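Local coordinates for protein 3-phosphoshikimate 1-carboxyvinyltransferase (Streptomyces sviceus, PDB 7M0O) that probably transfers the enolpyruvyl group of phosphoenolpyruvate to the 5-hydroxyl of shikimate 3-phosphate, releasing phosphate at the penultimate step of chorismate synthesis, at residues L15-A20 and L160-P165; F194-A199 and V206-G211; A233-G238 and G281-L286; A329-L334 and D346-H351; R335-R340 and M370-T375. All coordinates share one frame; numbering follows the deposited sequence.

Interaction 1. Residues L15-A20 and L160-P165; sequences LFLAAA and LLLLGP
Leu162 meets two side chains of 15-20 at once. Its CB sits over one face of the Phe16 ring, 3.8 Å from the centroid and 19° off the ring normal, a CH-pi contact displaced toward the rim on the CE1 side, where Phe16 CE1 and Leu162 CB are 3.6 Å apart. The forked end of Leu162 then divides its work. CD1 lies over the same face, toward the CG end, 4.1 Å from Phe16 CG, while CD2 turns to the neighbouring residue and touches Leu17 CD2 at 3.7 Å. The Phe16 and Leu162 side chains run alongside each other, pointing opposite ways; Leu17 lies nearly perpendicular to Leu162. Phe16 can reach this far because its CG lies anti to the backbone N (chi1 -175°), which extends the ring away from its own helix. The contact joins helices 8-20 and 155-163 within one of the two globular domains of the EPSP synthase fold; the nearest CA atoms, those of Leu17 and Leu162, are 7.5 Å apart, and side chains bridge between the backbones. The ring also lies close to the backbone, with Phe16 CE1 3.5 Å from Leu162 O, a carbonyl that accepts a hydrogen bond from Tyr212 OH. In the second shell, Thr87 and Leu88 of helix 79-90 touch Phe16, and Met190, Phe194 and Tyr212 touch Leu17. The side chain of Leu162 comes within about 4 Å of that of Arg13, a residue predicted to bind 3-phosphoshikimate.

Interaction 2. Residues F194-A199 and V206-G211; sequences FGVEVA and VVPPGG
Val196 pushes its two methyl groups into a recess bounded by Pro208 and Gly211. CG1 rests against the proline ring, 3.9 Å from Pro208 CD, and the two side chains lie alongside, pointing opposite ways; CG2 comes within 3.2 Å of Gly211 O. A chi1 of 168° turns the valine fork so that CG1 faces the proline and CG2 faces Gly211, which takes part through its backbone carbonyl. Pro208 in turn fits its CD and CG over Glu197 O, with CD at 3.3 Å from that oxygen. One step along, Val198 and Val207 interleave their methyls, CG2 of each 3.9 Å from the other, in an oblique crossing on the side where both also touch Met191 of helix 182-193. Ala199 and Val206 form the regular end of the contact, an antiparallel hydrogen-bonded pair with CA atoms 5.0 Å apart. Val206 N donates to Ala199 O at 2.6 Å with the carbonyl pointing almost straight at it (C=O...N 171°). The return bond, Ala199 N to Val206 O, is longer at 3.2 Å and more bent at the acceptor (141°), though straight at the hydrogen. The chains run antiparallel, forming the hairpin of strands 199-201 and 204-207. At the far end the helix that precedes 194-199 stops in a Schellman motif with Gly195 as its C-prime residue. Polar pairing is thus confined to Ala199 and Val206; beyond it, Pro208 has no N-H to continue the pattern, and van der Waals contact takes over, of methyl and ring carbons with each other and with carbonyl oxygens.

Interaction 3. Residues A233-G238 and G281-L286; sequences AALTPG and GELRGL
Leu235 and Leu283 touch through one methyl each, Leu235 CD1 and Leu283 CD2 being 3.9 Å apart, with the side chains meeting at an oblique angle. Leu235 sets out from its backbone away from 281-286; its CG is anti to the backbone N (chi1 177°), and chi2 of 65° swings CD1 back to the contact. Leu283 departs clearly from a fully anti first torsion (chi1 -149°), and its fork straddles the end of the helix: CD2 takes Leu235, while CD1 lies 3.7 Å from Ala234 O. Beside them Pro237 lays its CB 3.7 Å from Gly281 N. Direct polar pairing is replaced by two waters, both donating to Ala234 O in the last turn of the helix. One of them also donates to Glu282 O at 3.1 Å, and the other accepts from Gly281 N at 2.8 Å. The patch closes the C-terminal end of helix 223-235 against the loop between strands 274-278 and 286-289. Around it, Ala234 packs on Leu261 of helix 257-263, Leu235 on Phe306, and backbone bonds tie Gly238 to Gly279 and Leu283 to Ser308.

Interaction 4. Residues A329-L334 and D346-H351; sequences ACAENL and DWIEIH
Apolar packing accounts for every contact between the two segments, and two isoleucines of the strand carry it. Ile348 extends CG1 anti to its backbone N (chi1 178°), and with chi2 also near 180° the straight chain delivers CD1 to the helix surface, 4.0 Å from Ala331 N and 4.1 Å from both Cys330 CB and Ala331 CB. The small alanine lets this methyl come close to the backbone. Ile350, two residues on, projects from the same face of the strand and meets Leu334 at about a right angle. There Leu334 CD1 is the probe, lying 3.7 Å from Ile350 CG1 and 3.8 Å from Ile350 CD1.

Hydrogen bonding stays within the helix. Asn333 ND2 folds back to Ala329 O at 2.9 Å, and Asn333 N reaches the same oxygen from the opposite face of its carbonyl plane at 3.1 Å. Since Asn333 OD1 accepts from Thr361 N, the amide is held at both ends.

The axes of helix segment 329-334 and strand 347-351 approach to 9.8 Å, 19° from parallel. Val341 of strand 340-344 and Ala301 of helix 297-303 extend the same apolar layer. This helix begins at Arg326, predicted to bind phosphoenolpyruvate. Helices packed on mixed four-stranded sheets are characteristic of EPSP synthase domains, which are built from βαβαββ units.

Interaction 5. Residues R335-R340 and M370-T375; sequences RRLGVR and MSFAVT
Leu337 CD1 is the one atom of 335-340 that reaches helix 366-375, and it lies 4.1 Å from both CD1 and CE1 of Phe372. The methyl approaches this side of the ring obliquely, and the two side chains cross at a slant. The same methyl stands 4.3 Å from Thr375 CG2, one helical turn beyond Phe372, so it settles between these two residues. At Thr375 the torsion (chi1 -49°) turns CG2 toward the leucine and leaves OG1 to bond Ala302 O, which satisfies the hydroxyl outside the contact. Even this denser part is loosely fitted: no approach is shorter than 4.1 Å, the nearest CA atoms, those of Leu337 and Thr375, are 10.1 Å apart, and the two segments together bury only 81 Å².

On the solvent side, Arg335, Arg336, Gly338 and Arg340 are exposed. Helix 326-336 ends in a Schellman motif at Gly338, whose positive phi (97°) turns the chain, with Gly338 N bonded to Arg335 O at 2.9 Å. Two of the arginines are engaged elsewhere: Arg336 pairs with Glu332 in a salt bridge and donates to Thr361 OG1, while Arg335 reaches Val341 O. Phe372, on helix 366-375, is buried and also packs on Asn333; the side chain of Arg367, a predicted phosphoenolpyruvate-binding residue of the same helix, lies about 8 Å from the side chain of Phe372. Because the surfaces that meet are hydrocarbon on both sides, with Thr375 OG1 bonded outside the contact, the attraction is dispersive and hydrophobic and lacks the directionality of a hydrogen bond.

The five contacts fall into two groups, one in each globular domain, with centres in different groups 42 to 47 Å apart. Interactions 1 and 2, 10 Å apart, touch through Pro165 on Val207 and Leu17 on Phe194, so the helix pair and the hairpin share one hydrophobic core. Interactions 4 and 5, 9 Å apart, share helix 326-336; their segments alternate along the chain, and a probable hydrogen bond joins His351 N to Arg340 O. Interaction 3 lies 16 Å from interaction 5 and meets it where Leu235 packs on Val374. Along the chain the first domain's contacts close before the second's open, consistent with largely separate cores flanking the predicted substrate sites.

Interaction 1. Residues L15-A20 and L160-P165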
# COMPACT_ATOMS: atom_id res chain seq x y z
N LEU A 15 -12.64 0.24 -1.25
CA LEU A 15 -13.82 -0.53 -0.81
C LEU A 15 -14.70 0.30 0.11
O LEU A 15 -15.93 0.24 0.02
CB LEU A 15 -13.38 -1.81 -0.10
CG LEU A 15 -12.88 -2.94 -0.99
CD1 LEU A 15 -12.26 -4.06 -0.16
CD2 LEU A 15 -14.02 -3.47 -1.80
N PHE A 16 -14.08 1.05 1.03
CA PHE A 16 -14.84 1.96 1.88
C PHE A 16 -15.59 2.98 1.05
O PHE A 16 -16.79 3.21 1.26
CB PHE A 16 -13.88 2.65 2.86
CG PHE A 16 -14.56 3.53 3.88
CD1 PHE A 16 -15.19 4.73 3.50
CD2 PHE A 16 -14.55 3.20 5.23
CE1 PHE A 16 -15.81 5.56 4.44
CE2 PHE A 16 -15.18 4.03 6.19
CZ PHE A 16 -15.80 5.21 5.78
N LEU A 17 -14.89 3.65 0.13
CA LEU A 17 -15.51 4.69 -0.68
C LEU A 17 -16.65 4.12 -1.54
O LEU A 17 -17.71 4.75 -1.67
CB LEU A 17 -14.44 5.36 -1.54
CG LEU A 17 -13.43 6.14 -0.69
CD1 LEU A 17 -12.13 6.42 -1.43
CD2 LEU A 17 -14.07 7.46 -0.26
N ALA A 18 -16.44 2.92 -2.11
CA ALA A 18 -17.49 2.29 -2.92
C ALA A 18 -18.73 1.99 -2.09
O ALA A 18 -19.85 2.12 -2.57
CB ALA A 18 -16.97 1.00 -3.57
N ALA A 19 -18.53 1.56 -0.84
CA ALA A 19 -19.65 1.30 0.05
C ALA A 19 -20.40 2.57 0.42
O ALA A 19 -21.63 2.54 0.58
CB ALA A 19 -19.15 0.61 1.31
N ALA A 20 -19.69 3.68 0.61
CA ALA A 20 -20.28 4.86 1.24
C ALA A 20 -20.85 5.86 0.24
O ALA A 20 -21.62 6.74 0.63
CB ALA A 20 -19.25 5.55 2.14
N LEU A 160 -10.81 8.04 9.90
CA LEU A 160 -11.53 9.26 10.27
C LEU A 160 -11.71 10.19 9.08
O LEU A 160 -12.79 10.79 8.91
CB LEU A 160 -10.79 9.98 11.40
CG LEU A 160 -10.90 9.34 12.78
CD1 LEU A 160 -10.09 10.14 13.79
CD2 LEU A 160 -12.37 9.19 13.22
N LEU A 161 -10.68 10.35 8.25
CA LEU A 161 -10.84 11.15 7.03
C LEU A 161 -11.96 10.59 6.16
O LEU A 161 -12.83 11.33 5.68
CB LEU A 161 -9.52 11.19 6.24
CG LEU A 161 -8.39 12.01 6.86
CD1 LEU A 161 -7.04 11.57 6.26
CD2 LEU A 161 -8.63 13.50 6.60
N LEU A 162 -11.96 9.27 5.96
CA LEU A 162 -12.98 8.66 5.11
C LEU A 162 -14.37 8.81 5.71
O LEU A 162 -15.35 8.96 4.97
CB LEU A 162 -12.64 7.18 4.88
CG LEU A 162 -11.41 6.95 3.97
CD1 LEU A 162 -11.00 5.49 3.98
CD2 LEU A 162 -11.69 7.41 2.57
N LEU A 163 -14.46 8.81 7.04
CA LEU A 163 -15.75 8.99 7.72
C LEU A 163 -16.33 10.39 7.52
O LEU A 163 -17.57 10.55 7.46
CB LEU A 163 -15.58 8.69 9.21
CG LEU A 163 -16.73 9.03 10.18
CD1 LEU A 163 -17.88 8.09 9.98
CD2 LEU A 163 -16.27 8.98 11.62
N GLY A 164 -15.48 11.41 7.42
CA GLY A 164 -15.90 12.79 7.45
C GLY A 164 -17.13 13.16 6.64
O GLY A 164 -18.06 13.78 7.17
N PRO A 165 -17.16 12.83 5.34
CA PRO A 165 -18.32 13.24 4.52
C PRO A 165 -19.60 12.49 4.85
O PRO A 165 -20.67 12.91 4.39
CB PRO A 165 -17.85 12.93 3.08
CG PRO A 165 -16.31 12.85 3.18
CD PRO A 165 -16.08 12.24 4.53

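Interaction 2. Residues F194-A199 and V206-G211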
# COMPACT_ATOMS: atom_id res chain seq x y z
N PHE A 194 -13.69 10.62 -5.53
CA PHE A 194 -15.07 10.38 -5.15
C PHE A 194 -15.78 11.67 -4.75
O PHE A 194 -16.78 11.63 -4.03
CB PHE A 194 -15.11 9.34 -4.02
CG PHE A 194 -14.90 7.92 -4.51
CD1 PHE A 194 -15.99 7.08 -4.74
CD2 PHE A 194 -13.63 7.43 -4.75
CE1 PHE A 194 -15.81 5.79 -5.21
CE2 PHE A 194 -13.44 6.13 -5.21
CZ PHE A 194 -14.52 5.30 -5.43
N GLY A 195 -15.27 12.82 -5.19
CA GLY A 195 -16.02 14.07 -5.16
C GLY A 195 -15.90 14.91 -3.91
O GLY A 195 -16.76 15.78 -3.69
N VAL A 196 -14.87 14.72 -3.10
CA VAL A 196 -14.73 15.45 -1.84
C VAL A 196 -13.35 16.08 -1.77
O VAL A 196 -12.34 15.39 -1.91
CB VAL A 196 -14.95 14.54 -0.62
CG1 VAL A 196 -14.50 15.26 0.61
CG2 VAL A 196 -16.42 14.15 -0.52
N GLU A 197 -13.31 17.40 -1.54
CA GLU A 197 -12.06 18.12 -1.32
C GLU A 197 -11.83 18.33 0.18
O GLU A 197 -12.70 18.87 0.88
CB GLU A 197 -12.09 19.48 -2.03
CG GLU A 197 -11.87 19.41 -3.53
CD GLU A 197 -10.39 19.34 -3.89
OE1 GLU A 197 -10.07 19.28 -5.10
OE2 GLU A 197 -9.54 19.35 -2.96
N VAL A 198 -10.67 17.92 0.67
CA VAL A 198 -10.28 18.10 2.06
C VAL A 198 -9.26 19.23 2.13
O VAL A 198 -8.36 19.31 1.28
CB VAL A 198 -9.70 16.80 2.68
CG1 VAL A 198 -9.11 17.06 4.06
CG2 VAL A 198 -10.76 15.72 2.75
N ALA A 199 -9.40 20.10 3.13
CA ALA A 199 -8.46 21.19 3.37
C ALA A 199 -7.68 20.93 4.66
O ALA A 199 -8.25 20.45 5.65
CB ALA A 199 -9.20 22.53 3.47
N VAL A 206 -9.79 19.40 7.50
CA VAL A 206 -11.13 19.98 7.48
C VAL A 206 -11.91 19.28 6.38
O VAL A 206 -11.73 19.56 5.18
CB VAL A 206 -11.08 21.50 7.27
CG1 VAL A 206 -12.48 22.07 7.14
CG2 VAL A 206 -10.32 22.16 8.41
N VAL A 207 -12.78 18.35 6.76
CA VAL A 207 -13.48 17.47 5.84
C VAL A 207 -14.94 17.89 5.80
O VAL A 207 -15.59 17.91 6.85
CB VAL A 207 -13.36 15.99 6.24
CG1 VAL A 207 -13.95 15.10 5.14
CG2 VAL A 207 -11.90 15.64 6.52
N PRO A 208 -15.50 18.18 4.62
CA PRO A 208 -16.86 18.70 4.53
C PRO A 208 -17.90 17.60 4.59
O PRO A 208 -17.60 16.42 4.30
CB PRO A 208 -16.86 19.40 3.16
CG PRO A 208 -15.91 18.58 2.34
CD PRO A 208 -14.83 18.13 3.30
N PRO A 209 -19.13 17.92 4.98
CA PRO A 209 -20.23 16.96 4.89
C PRO A 209 -20.71 16.86 3.45
O PRO A 209 -20.18 17.51 2.54
CB PRO A 209 -21.31 17.58 5.79
CG PRO A 209 -21.08 19.06 5.62
CD PRO A 209 -19.57 19.23 5.50
N GLY A 210 -21.73 16.03 3.25
CA GLY A 210 -22.39 15.92 1.96
C GLY A 210 -22.14 14.64 1.19
O GLY A 210 -22.73 14.47 0.12
N GLY A 211 -21.30 13.76 1.69
CA GLY A 211 -21.13 12.45 1.10
C GLY A 211 -20.18 12.42 -0.09
O GLY A 211 -19.49 13.39 -0.44

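Interaction 3. Residues A233-G238 and G281-L286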
# COMPACT_ATOMS: atom_id res chain seq x y z
N ALA A 233 13.79 -5.26 -16.67
CA ALA A 233 13.78 -4.82 -18.06
C ALA A 233 14.93 -3.86 -18.35
O ALA A 233 15.57 -3.96 -19.40
CB ALA A 233 12.44 -4.17 -18.40
N ALA A 234 15.21 -2.93 -17.44
CA ALA A 234 16.27 -1.95 -17.67
C ALA A 234 17.64 -2.63 -17.76
O ALA A 234 18.53 -2.17 -18.49
CB ALA A 234 16.27 -0.91 -16.55
N LEU A 235 17.78 -3.75 -17.07
CA LEU A 235 19.04 -4.48 -17.02
C LEU A 235 19.27 -5.34 -18.26
O LEU A 235 20.41 -5.73 -18.53
CB LEU A 235 19.03 -5.36 -15.78
CG LEU A 235 20.19 -6.30 -15.50
CD1 LEU A 235 21.43 -5.44 -15.26
CD2 LEU A 235 19.83 -7.14 -14.31
N THR A 236 18.20 -5.65 -18.99
CA THR A 236 18.22 -6.64 -20.07
C THR A 236 18.05 -5.94 -21.42
O THR A 236 16.95 -5.48 -21.73
CB THR A 236 17.10 -7.66 -19.85
OG1 THR A 236 17.15 -8.18 -18.51
CG2 THR A 236 17.21 -8.82 -20.87
N PRO A 237 19.08 -5.88 -22.27
CA PRO A 237 18.95 -5.11 -23.52
C PRO A 237 17.86 -5.69 -24.42
O PRO A 237 17.79 -6.90 -24.64
CB PRO A 237 20.34 -5.22 -24.15
CG PRO A 237 20.98 -6.40 -23.49
CD PRO A 237 20.43 -6.44 -22.10
N GLY A 238 17.01 -4.80 -24.93
CA GLY A 238 15.89 -5.18 -25.76
C GLY A 238 14.67 -5.72 -25.03
O GLY A 238 13.64 -5.95 -25.68
N GLY A 281 20.72 -1.72 -23.09
CA GLY A 281 22.10 -2.11 -22.94
C GLY A 281 22.97 -1.07 -22.25
O GLY A 281 24.07 -1.40 -21.81
N GLU A 282 22.50 0.17 -22.19
CA GLU A 282 23.18 1.24 -21.49
C GLU A 282 22.64 1.29 -20.07
O GLU A 282 21.43 1.49 -19.87
CB GLU A 282 22.96 2.58 -22.20
CG GLU A 282 23.86 3.71 -21.72
CD GLU A 282 25.15 3.82 -22.52
OE1 GLU A 282 25.12 3.60 -23.75
OE2 GLU A 282 26.21 4.11 -21.91
N LEU A 283 23.51 1.07 -19.08
CA LEU A 283 23.16 1.20 -17.66
C LEU A 283 24.23 2.09 -17.04
O LEU A 283 25.28 1.60 -16.62
CB LEU A 283 23.09 -0.16 -16.98
CG LEU A 283 22.10 -0.27 -15.81
CD1 LEU A 283 20.68 -0.13 -16.29
CD2 LEU A 283 22.27 -1.60 -15.08
N ARG A 284 23.97 3.39 -16.99
CA ARG A 284 25.00 4.35 -16.60
C ARG A 284 24.94 4.64 -15.11
O ARG A 284 23.86 4.85 -14.54
CB ARG A 284 24.85 5.65 -17.39
CG ARG A 284 24.97 5.42 -18.88
CD ARG A 284 25.02 6.71 -19.68
NE ARG A 284 23.84 7.54 -19.47
CZ ARG A 284 22.76 7.55 -20.25
NH1 ARG A 284 22.70 6.76 -21.32
NH2 ARG A 284 21.74 8.33 -19.95
N GLY A 285 26.11 4.70 -14.48
CA GLY A 285 26.16 5.05 -13.08
C GLY A 285 25.70 6.48 -12.82
O GLY A 285 25.65 7.33 -13.71
N LEU A 286 25.35 6.74 -11.57
CA LEU A 286 24.79 8.02 -11.18
C LEU A 286 24.76 8.11 -9.67
O LEU A 286 24.98 7.13 -8.96
CB LEU A 286 23.37 8.24 -11.73
CG LEU A 286 22.31 7.13 -11.71
CD1 LEU A 286 21.96 6.64 -10.31
CD2 LEU A 286 21.05 7.58 -12.43
O HOH W 1 18.73 0.07 -20.18
O HOH W 2 20.01 -2.97 -20.73

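Interaction 4. Residues A329-L334 and D346-H351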
# COMPACT_ATOMS: atom_id res chain seq x y z
N ALA A 329 22.16 -4.26 4.98
CA ALA A 329 21.84 -5.54 4.37
C ALA A 329 22.20 -5.56 2.89
O ALA A 329 22.72 -6.56 2.38
CB ALA A 329 20.36 -5.87 4.56
N CYS A 330 21.95 -4.45 2.18
CA CYS A 330 22.38 -4.35 0.79
C CYS A 330 23.90 -4.42 0.67
O CYS A 330 24.43 -5.13 -0.19
CB CYS A 330 21.84 -3.06 0.17
SG CYS A 330 20.08 -3.19 -0.27
N ALA A 331 24.61 -3.68 1.52
CA ALA A 331 26.07 -3.70 1.47
C ALA A 331 26.61 -5.09 1.79
O ALA A 331 27.52 -5.58 1.12
CB ALA A 331 26.64 -2.67 2.44
N GLU A 332 26.06 -5.73 2.82
CA GLU A 332 26.58 -7.03 3.21
C GLU A 332 26.40 -8.04 2.08
O GLU A 332 27.31 -8.82 1.79
CB GLU A 332 25.90 -7.51 4.48
CG GLU A 332 26.50 -8.81 5.03
CD GLU A 332 25.69 -9.40 6.17
OE1 GLU A 332 24.66 -8.80 6.57
OE2 GLU A 332 26.08 -10.48 6.66
N ASN A 333 25.24 -8.03 1.42
CA ASN A 333 24.98 -9.02 0.39
C ASN A 333 25.77 -8.72 -0.88
O ASN A 333 26.26 -9.63 -1.55
CB ASN A 333 23.48 -9.10 0.13
CG ASN A 333 22.77 -9.95 1.18
OD1 ASN A 333 23.05 -11.15 1.31
ND2 ASN A 333 21.88 -9.34 1.95
N LEU A 334 25.93 -7.43 -1.22
CA LEU A 334 26.72 -7.06 -2.38
C LEU A 334 28.18 -7.46 -2.18
O LEU A 334 28.84 -7.93 -3.12
CB LEU A 334 26.60 -5.55 -2.64
CG LEU A 334 25.37 -5.11 -3.42
CD1 LEU A 334 25.15 -3.58 -3.32
CD2 LEU A 334 25.48 -5.56 -4.87
N ASP A 346 23.97 7.95 5.86
CA ASP A 346 22.71 7.96 5.12
C ASP A 346 22.92 7.74 3.63
O ASP A 346 22.13 8.25 2.82
CB ASP A 346 21.94 9.26 5.35
CG ASP A 346 22.70 10.50 4.86
OD1 ASP A 346 23.88 10.40 4.47
OD2 ASP A 346 22.09 11.60 4.88
N TRP A 347 23.96 7.00 3.26
CA TRP A 347 24.27 6.79 1.85
C TRP A 347 24.98 5.46 1.67
O TRP A 347 25.55 4.90 2.62
CB TRP A 347 25.11 7.95 1.27
CG TRP A 347 26.46 8.18 1.93
CD1 TRP A 347 26.75 9.09 2.92
CD2 TRP A 347 27.70 7.52 1.63
NE1 TRP A 347 28.09 9.04 3.23
CE2 TRP A 347 28.70 8.08 2.47
CE3 TRP A 347 28.06 6.50 0.74
CZ2 TRP A 347 30.03 7.65 2.43
CZ3 TRP A 347 29.39 6.08 0.70
CH2 TRP A 347 30.36 6.65 1.56
N ILE A 348 24.92 4.94 0.44
CA ILE A 348 25.63 3.73 0.05
C ILE A 348 26.17 3.94 -1.36
O ILE A 348 25.46 4.46 -2.23
CB ILE A 348 24.71 2.50 0.13
CG1 ILE A 348 25.44 1.24 -0.34
CG2 ILE A 348 23.41 2.71 -0.66
CD1 ILE A 348 24.67 -0.05 -0.05
N GLU A 349 27.43 3.57 -1.59
CA GLU A 349 28.08 3.74 -2.89
C GLU A 349 28.57 2.38 -3.37
O GLU A 349 29.35 1.70 -2.68
CB GLU A 349 29.24 4.75 -2.82
CG GLU A 349 29.78 5.11 -4.21
CD GLU A 349 30.58 6.42 -4.25
OE1 GLU A 349 30.47 7.25 -3.32
OE2 GLU A 349 31.32 6.62 -5.23
N ILE A 350 28.07 1.96 -4.53
CA ILE A 350 28.30 0.63 -5.07
C ILE A 350 29.22 0.76 -6.28
O ILE A 350 28.94 1.53 -7.21
CB ILE A 350 26.97 -0.04 -5.46
CG1 ILE A 350 26.05 -0.15 -4.24
CG2 ILE A 350 27.24 -1.42 -6.07
CD1 ILE A 350 24.60 -0.01 -4.53
N HIS A 351 30.29 -0.03 -6.29
CA HIS A 351 31.27 0.05 -7.36
C HIS A 351 31.14 -1.16 -8.27
O HIS A 351 31.35 -2.30 -7.82
CB HIS A 351 32.68 0.15 -6.77
CG HIS A 351 32.86 1.41 -5.97
ND1 HIS A 351 33.30 2.58 -6.55
CD2 HIS A 351 32.61 1.69 -4.68
CE1 HIS A 351 33.34 3.53 -5.63
NE2 HIS A 351 32.92 3.02 -4.48

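Interaction 5. Residues R335-R340 and M370-T375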
# COMPACT_ATOMS: atom_id res chain seq x y z
N ARG A 335 28.68 -7.32 -0.96
CA ARG A 335 30.06 -7.69 -0.68
C ARG A 335 30.24 -9.20 -0.75
O ARG A 335 31.28 -9.69 -1.20
CB ARG A 335 30.47 -7.17 0.69
CG ARG A 335 30.75 -5.66 0.71
CD ARG A 335 30.80 -5.13 2.14
NE ARG A 335 31.15 -3.72 2.19
CZ ARG A 335 30.71 -2.88 3.13
NH1 ARG A 335 29.91 -3.33 4.09
NH2 ARG A 335 31.08 -1.61 3.11
N ARG A 336 29.24 -9.95 -0.29
CA ARG A 336 29.30 -11.41 -0.41
C ARG A 336 29.38 -11.84 -1.86
O ARG A 336 29.99 -12.87 -2.18
CB ARG A 336 28.08 -12.03 0.28
CG ARG A 336 28.17 -13.54 0.47
CD ARG A 336 27.04 -14.05 1.35
NE ARG A 336 27.05 -13.37 2.64
CZ ARG A 336 25.99 -13.25 3.43
NH1 ARG A 336 24.82 -13.75 3.04
NH2 ARG A 336 26.09 -12.62 4.59
N LEU A 337 28.78 -11.07 -2.77
CA LEU A 337 28.86 -11.33 -4.20
C LEU A 337 30.17 -10.87 -4.83
O LEU A 337 30.38 -11.10 -6.03
CB LEU A 337 27.68 -10.65 -4.91
CG LEU A 337 26.29 -11.04 -4.42
CD1 LEU A 337 25.23 -10.19 -5.11
CD2 LEU A 337 26.04 -12.53 -4.67
N GLY A 338 31.06 -10.23 -4.08
CA GLY A 338 32.33 -9.79 -4.62
C GLY A 338 32.39 -8.34 -5.06
O GLY A 338 33.40 -7.92 -5.64
N VAL A 339 31.35 -7.56 -4.79
CA VAL A 339 31.23 -6.16 -5.21
C VAL A 339 31.77 -5.25 -4.11
O VAL A 339 31.47 -5.45 -2.93
CB VAL A 339 29.76 -5.85 -5.53
CG1 VAL A 339 29.60 -4.42 -6.02
CG2 VAL A 339 29.22 -6.82 -6.56
N ARG A 340 32.54 -4.23 -4.49
CA ARG A 340 33.04 -3.28 -3.50
C ARG A 340 31.95 -2.25 -3.18
O ARG A 340 31.30 -1.72 -4.09
CB ARG A 340 34.32 -2.59 -3.98
CG ARG A 340 34.81 -1.48 -3.02
CD ARG A 340 36.20 -0.94 -3.37
NE ARG A 340 36.26 -0.44 -4.74
CZ ARG A 340 36.24 0.84 -5.08
NH1 ARG A 340 36.15 1.78 -4.14
NH2 ARG A 340 36.30 1.18 -6.36
N MET A 370 13.44 -9.81 -3.01
CA MET A 370 12.95 -9.46 -4.34
C MET A 370 14.02 -8.69 -5.12
O MET A 370 14.16 -8.88 -6.34
CB MET A 370 11.65 -8.66 -4.23
CG MET A 370 10.49 -9.55 -3.77
SD MET A 370 8.84 -8.81 -3.82
CE MET A 370 8.91 -7.72 -2.42
N SER A 371 14.78 -7.83 -4.45
CA SER A 371 15.80 -7.06 -5.15
C SER A 371 16.90 -7.95 -5.71
O SER A 371 17.25 -7.82 -6.89
CB SER A 371 16.40 -5.99 -4.23
OG SER A 371 15.45 -5.02 -3.90
N PHE A 372 17.45 -8.86 -4.90
CA PHE A 372 18.56 -9.68 -5.37
C PHE A 372 18.11 -10.81 -6.29
O PHE A 372 18.95 -11.38 -7.01
CB PHE A 372 19.38 -10.22 -4.19
CG PHE A 372 20.24 -9.16 -3.55
CD1 PHE A 372 21.45 -8.79 -4.14
CD2 PHE A 372 19.82 -8.50 -2.42
CE1 PHE A 372 22.22 -7.78 -3.59
CE2 PHE A 372 20.59 -7.48 -1.85
CZ PHE A 372 21.80 -7.13 -2.43
N ALA A 373 16.80 -11.08 -6.34
CA ALA A 373 16.29 -11.91 -7.43
C ALA A 373 16.60 -11.27 -8.78
O ALA A 373 16.89 -11.98 -9.75
CB ALA A 373 14.78 -12.13 -7.27
N VAL A 374 16.51 -9.94 -8.88
CA VAL A 374 16.83 -9.30 -10.15
C VAL A 374 18.31 -9.51 -10.49
O VAL A 374 18.66 -9.77 -11.65
CB VAL A 374 16.47 -7.80 -10.12
CG1 VAL A 374 16.74 -7.20 -11.48
CG2 VAL A 374 15.02 -7.59 -9.74
N THR A 375 19.19 -9.41 -9.49
CA THR A 375 20.61 -9.66 -9.72
C THR A 375 20.83 -11.05 -10.31
O THR A 375 21.72 -11.24 -11.14
CB THR A 375 21.38 -9.55 -8.40
OG1 THR A 375 21.03 -8.33 -7.74
CG2 THR A 375 22.87 -9.58 -8.66